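Uridylate kinase (Bacillus anthracis, PDB 2JJX) probably catalyses the ATP-dependent phosphorylation of UMP to UDP in pyrimidine biosynthesis, and carries an allosteric nucleotide-binding site. Local coordinates at residues 187-191 with 249-253; 15-19 with 149-153. All coordinates share one frame; numbering follows the deposited sequence.

How the contacts relate
The two contacts sit at different depths of one amino acid kinase fold. Contact 2, centred about 4 Å from the centre of the chain, packs the start of helix 150-160 on the middle strand 14-19. Contact 1, centred about 22 Å from the centre of the chain, ties the C-terminal tail to the loop entering the outermost strand 191-193. Their centres lie about 23 Å apart and their nearest atoms about 16 Å, without touching; along the chain contact 2 closes before contact 1 opens. The bound ATP uses R107 of strand 106-110, E119 of strand 119-120 and R125 of helix 123-131, toward the other edge of the sheet. Neither contact includes an ATP-pocket residue.

Contact 1: residues 187-191 with 249-253; sequences KMYRK and SLLVH
L251 lays its CD1 methyl over one face of the Y189 ring, 4.0 Å from the ring centroid and 29° off the normal, a CH-pi contact. At the ring edge, near its plane, L250 O comes to 3.3 Å from Y189 CD1. The second flat group, the R190 guanidinium, carries V252 CG2 on one face, offset toward the rim. R190 CG is anti to the backbone N (chi1 168°) and the chain then bends at chi2 and chi3, which folds the group back over V252. Further down, R190 CB meets L250 CB at 4.0 Å, and the other methyl of L251, CD2, rests against the aliphatic part of K187.

Two backbone bonds join the segments without forming a regular ladder. V252 N donates to M188 O at 2.8 Å, and L250 N donates to K191 O at 3.1 Å. S249 OG bonds to D196 on helix 194-199.

At the surface of the subunit, the C-terminal tail after strand 242-245 lies along the loop that leads into strand 191-193. Backbone bonds of Y189 with V175 and of R190 with L243, and T242 OG1 at Y189 O, join that loop to the rest of the fold; T242 and L243 belong to strand 242-245, next to the edge strand 191-193.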
loop_
_atom_site.group_PDB
_atom_site.type_symbol
_atom_site.label_atom_id
_atom_site.label_comp_id
_atom_site.label_asym_id
_atom_site.label_seq_id
_atom_site.Cartn_x
_atom_site.Cartn_y
_atom_site.Cartn_z
ATOM N N LYS A 187 -30.815 30.913 -27.944
ATOM C CA LYS A 187 -30.343 32.016 -27.107
ATOM C C LYS A 187 -29.488 31.515 -25.936
ATOM O O LYS A 187 -29.550 30.343 -25.570
ATOM C CB LYS A 187 -31.514 32.877 -26.624
ATOM C CG LYS A 187 -32.864 32.462 -27.200
ATOM C CD LYS A 187 -33.736 33.648 -27.588
ATOM C CE LYS A 187 -33.712 33.866 -29.097
ATOM N NZ LYS A 187 -33.982 35.277 -29.505
ATOM N N MET A 188 -28.574 32.351 -25.457
ATOM C CA MET A 188 -27.679 31.929 -24.384
ATOM C C MET A 188 -28.199 32.468 -23.061
ATOM O O MET A 188 -28.584 33.634 -22.960
ATOM C CB MET A 188 -26.260 32.446 -24.637
ATOM C CG MET A 188 -25.214 31.935 -23.653
ATOM S SD MET A 188 -23.749 32.979 -23.692
ATOM C CE MET A 188 -23.531 33.060 -25.443
ATOM N N TYR A 189 -28.198 31.615 -22.044
ATOM C CA TYR A 189 -28.667 32.002 -20.725
ATOM C C TYR A 189 -27.618 32.836 -20.032
ATOM O O TYR A 189 -26.434 32.512 -20.047
ATOM C CB TYR A 189 -28.891 30.767 -19.878
ATOM C CG TYR A 189 -30.024 29.915 -20.352
ATOM C CD1 TYR A 189 -31.311 30.147 -19.902
ATOM C CD2 TYR A 189 -29.806 28.843 -21.216
ATOM C CE1 TYR A 189 -32.370 29.356 -20.325
ATOM C CE2 TYR A 189 -30.846 28.001 -21.599
ATOM C CZ TYR A 189 -32.138 28.294 -21.187
ATOM O OH TYR A 189 -33.200 27.513 -21.598
ATOM N N ARG A 190 -28.058 33.909 -19.396
ATOM C CA ARG A 190 -27.143 34.710 -18.603
ATOM C C ARG A 190 -27.080 33.908 -17.315
ATOM O O ARG A 190 -26.006 33.654 -16.767
ATOM C CB ARG A 190 -27.741 36.094 -18.313
ATOM C CG ARG A 190 -26.992 36.901 -17.262
ATOM C CD ARG A 190 -25.569 37.162 -17.723
ATOM N NE ARG A 190 -25.580 38.006 -18.910
ATOM C CZ ARG A 190 -24.785 37.839 -19.963
ATOM N NH1 ARG A 190 -23.856 36.882 -19.970
ATOM N NH2 ARG A 190 -24.906 38.655 -21.003
ATOM N N LYS A 191 -28.246 33.422 -16.909
ATOM C CA LYS A 191 -28.383 32.636 -15.693
ATOM C C LYS A 191 -29.223 31.402 -15.992
ATOM O O LYS A 191 -30.122 31.442 -16.833
ATOM C CB LYS A 191 -29.049 33.456 -14.586
ATOM C CG LYS A 191 -28.115 34.412 -13.875
ATOM C CD LYS A 191 -28.648 34.772 -12.494
ATOM C CE LYS A 191 -29.003 36.249 -12.415
ATOM N NZ LYS A 191 -30.316 36.435 -11.738
ATOM N N SER A 249 -33.737 31.591 -13.769
ATOM C CA SER A 249 -33.186 31.723 -15.114
ATOM C C SER A 249 -33.403 33.025 -15.832
ATOM O O SER A 249 -34.529 33.478 -15.966
ATOM C CB SER A 249 -33.611 30.599 -16.058
ATOM O OG SER A 249 -33.781 29.357 -15.402
ATOM N N LEU A 250 -32.326 33.543 -16.412
ATOM C CA LEU A 250 -32.368 34.760 -17.215
ATOM C C LEU A 250 -32.029 34.406 -18.647
ATOM O O LEU A 250 -32.181 33.262 -19.054
ATOM C CB LEU A 250 -31.369 35.802 -16.713
ATOM C CG LEU A 250 -31.850 37.245 -16.840
ATOM C CD1 LEU A 250 -33.179 37.329 -16.111
ATOM C CD2 LEU A 250 -30.839 38.234 -16.248
ATOM N N LEU A 251 -31.488 35.359 -19.390
ATOM C CA LEU A 251 -31.215 35.110 -20.799
ATOM C C LEU A 251 -30.586 36.342 -21.451
ATOM O O LEU A 251 -31.111 37.438 -21.332
ATOM C CB LEU A 251 -32.527 34.752 -21.496
ATOM C CG LEU A 251 -32.557 33.871 -22.741
ATOM C CD1 LEU A 251 -32.600 32.378 -22.421
ATOM C CD2 LEU A 251 -33.772 34.268 -23.561
ATOM N N VAL A 252 -29.435 36.183 -22.096
ATOM C CA VAL A 252 -28.779 37.302 -22.767
ATOM C C VAL A 252 -29.807 38.064 -23.621
ATOM O O VAL A 252 -30.903 37.555 -23.888
ATOM C CB VAL A 252 -27.560 36.817 -23.586
ATOM C CG1 VAL A 252 -27.049 37.914 -24.501
ATOM C CG2 VAL A 252 -26.468 36.346 -22.666
ATOM N N HIS A 253 -29.493 39.294 -24.024
ATOM C CA HIS A 253 -30.450 40.079 -24.810
ATOM C C HIS A 253 -29.807 40.729 -26.041
ATOM O O HIS A 253 -30.454 40.925 -27.078
ATOM C CB HIS A 253 -31.042 41.168 -23.920
ATOM C CG HIS A 253 -30.002 42.064 -23.335
ATOM N ND1 HIS A 253 -28.816 41.783 -22.749
ATOM C CD2 HIS A 253 -30.031 43.433 -23.503
ATOM C CE1 HIS A 253 -28.174 42.976 -22.535
ATOM N NE2 HIS A 253 -28.932 43.960 -22.998
#

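Contact 2: residues 15-19 with 149-153; sequences VLIKL and TDYPS
K18 and L16, on the same side of strand 14-19, reach the first turn of helix 150-160, and most of what they make there is van der Waals contact. The bend of the K18 chain at chi2 carries its methylene CD across T149 CG2 at 3.5 Å and alongside S153 OG at 3.7 Å. With chi1 near 180° (-177°), the L16 branch reaches the S153 carbonyl: CG lies 3.6 Å from S153 O, and CD1 lies 4.1 Å from S153 CB.

The charged interaction is a single long salt bridge, K18 NZ to D150 OD1 at 3.4 Å, whose exact geometry is doubtful because the model is crowded at OD1. A second bend of the lysine, at chi4 (73°), turns NZ toward D150. The other carboxylate oxygen, D150 OD2, takes the backbone N of D206, so the aspartate also links the helix start to the segment before helix 207-216.

Within the turn, S153 N reaches T149 O at 3.3 Å, a weak hydrogen bond.

The helix start thus covers the middle of the mixed sheet of the amino acid kinase fold, where strand 14-19 and its two neighbours, 53-58 and 164-169, run parallel. S153 rests on V57 and I165, on the two strands flanking strand 14-19, while Y151 packs on A208 and L212 of helix 207-216.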
loop_
_atom_site.group_PDB
_atom_site.type_symbol
_atom_site.label_atom_id
_atom_site.label_comp_id
_atom_site.label_asym_id
_atom_site.label_seq_id
_atom_site.Cartn_x
_atom_site.Cartn_y
_atom_site.Cartn_z
ATOM N N VAL A 15 -11.573 28.388 -6.087
ATOM C CA VAL A 15 -12.194 27.990 -7.344
ATOM C C VAL A 15 -11.670 26.667 -7.934
ATOM O O VAL A 15 -10.498 26.359 -7.850
ATOM C CB VAL A 15 -11.977 29.156 -8.315
ATOM C CG1 VAL A 15 -11.088 28.759 -9.474
ATOM C CG2 VAL A 15 -13.301 29.784 -8.723
ATOM N N LEU A 16 -12.539 25.897 -8.572
ATOM C CA LEU A 16 -12.137 24.646 -9.220
ATOM C C LEU A 16 -12.305 24.840 -10.701
ATOM O O LEU A 16 -13.394 25.155 -11.160
ATOM C CB LEU A 16 -13.044 23.474 -8.807
ATOM C CG LEU A 16 -12.815 22.030 -9.291
ATOM C CD1 LEU A 16 -12.848 21.856 -10.800
ATOM C CD2 LEU A 16 -11.586 21.382 -8.669
ATOM N N ILE A 17 -11.235 24.619 -11.450
ATOM C CA ILE A 17 -11.324 24.728 -12.889
ATOM C C ILE A 17 -11.429 23.364 -13.560
ATOM O O ILE A 17 -10.566 22.517 -13.401
ATOM C CB ILE A 17 -10.198 25.512 -13.479
ATOM C CG1 ILE A 17 -10.187 26.926 -12.907
ATOM C CG2 ILE A 17 -10.344 25.519 -14.980
ATOM C CD1 ILE A 17 -8.836 27.645 -13.081
ATOM N N LYS A 18 -12.494 23.158 -14.324
ATOM C CA LYS A 18 -12.650 21.905 -15.032
ATOM C C LYS A 18 -12.304 22.151 -16.490
ATOM O O LYS A 18 -12.889 23.022 -17.151
ATOM C CB LYS A 18 -14.066 21.339 -14.867
ATOM C CG LYS A 18 -14.640 20.715 -16.121
ATOM C CD LYS A 18 -14.648 19.209 -16.006
ATOM C CE LYS A 18 -15.627 18.620 -17.016
ATOM N NZ LYS A 18 -15.136 18.680 -18.439
ATOM N N LEU A 19 -11.282 21.418 -16.927
ATOM C CA LEU A 19 -10.697 21.490 -18.255
ATOM C C LEU A 19 -10.829 20.120 -18.912
ATOM O O LEU A 19 -10.422 19.109 -18.337
ATOM C CB LEU A 19 -9.193 21.724 -18.087
ATOM C CG LEU A 19 -8.474 23.010 -18.476
ATOM C CD1 LEU A 19 -9.301 23.705 -19.530
ATOM C CD2 LEU A 19 -8.323 23.863 -17.238
ATOM N N THR A 149 -15.638 13.331 -16.412
ATOM C CA THR A 149 -14.839 14.339 -15.730
ATOM C C THR A 149 -15.708 15.308 -14.916
ATOM O O THR A 149 -15.259 15.860 -13.921
ATOM C CB THR A 149 -14.042 15.139 -16.786
ATOM O OG1 THR A 149 -13.371 14.242 -17.679
ATOM C CG2 THR A 149 -13.032 16.060 -16.145
ATOM N N ASP A 150 -16.912 15.604 -15.403
ATOM C CA ASP A 150 -17.794 16.592 -14.782
ATOM C C ASP A 150 -18.016 16.299 -13.320
ATOM O O ASP A 150 -17.824 17.170 -12.484
ATOM C CB ASP A 150 -19.167 16.625 -15.460
ATOM C CG ASP A 150 -19.081 16.810 -16.970
ATOM O OD1 ASP A 150 -17.975 17.019 -17.515
ATOM O OD2 ASP A 150 -20.140 16.746 -17.629
ATOM N N TYR A 151 -18.499 15.093 -13.036
ATOM C CA TYR A 151 -18.895 14.683 -11.692
ATOM C C TYR A 151 -17.816 14.780 -10.633
ATOM O O TYR A 151 -18.048 15.361 -9.571
ATOM C CB TYR A 151 -19.510 13.276 -11.698
ATOM C CG TYR A 151 -20.005 12.848 -10.336
ATOM C CD1 TYR A 151 -21.235 13.294 -9.854
ATOM C CD2 TYR A 151 -19.172 12.173 -9.463
ATOM C CE1 TYR A 151 -21.639 13.042 -8.553
ATOM C CE2 TYR A 151 -19.563 11.904 -8.160
ATOM C CZ TYR A 151 -20.810 12.319 -7.715
ATOM O OH TYR A 151 -21.232 12.008 -6.433
ATOM N N PRO A 152 -16.672 14.100 -10.851
ATOM C CA PRO A 152 -15.582 14.160 -9.878
ATOM C C PRO A 152 -15.075 15.558 -9.621
ATOM O O PRO A 152 -14.359 15.811 -8.650
ATOM C CB PRO A 152 -14.461 13.397 -10.592
ATOM C CG PRO A 152 -15.128 12.557 -11.633
ATOM C CD PRO A 152 -16.608 12.826 -11.589
ATOM N N SER A 153 -15.215 16.391 -10.637
ATOM C CA SER A 153 -14.657 17.720 -10.566
ATOM C C SER A 153 -15.564 18.534 -9.673
ATOM O O SER A 153 -15.079 19.307 -8.858
ATOM C CB SER A 153 -14.472 18.324 -11.961
ATOM O OG SER A 153 -15.734 18.695 -12.478
#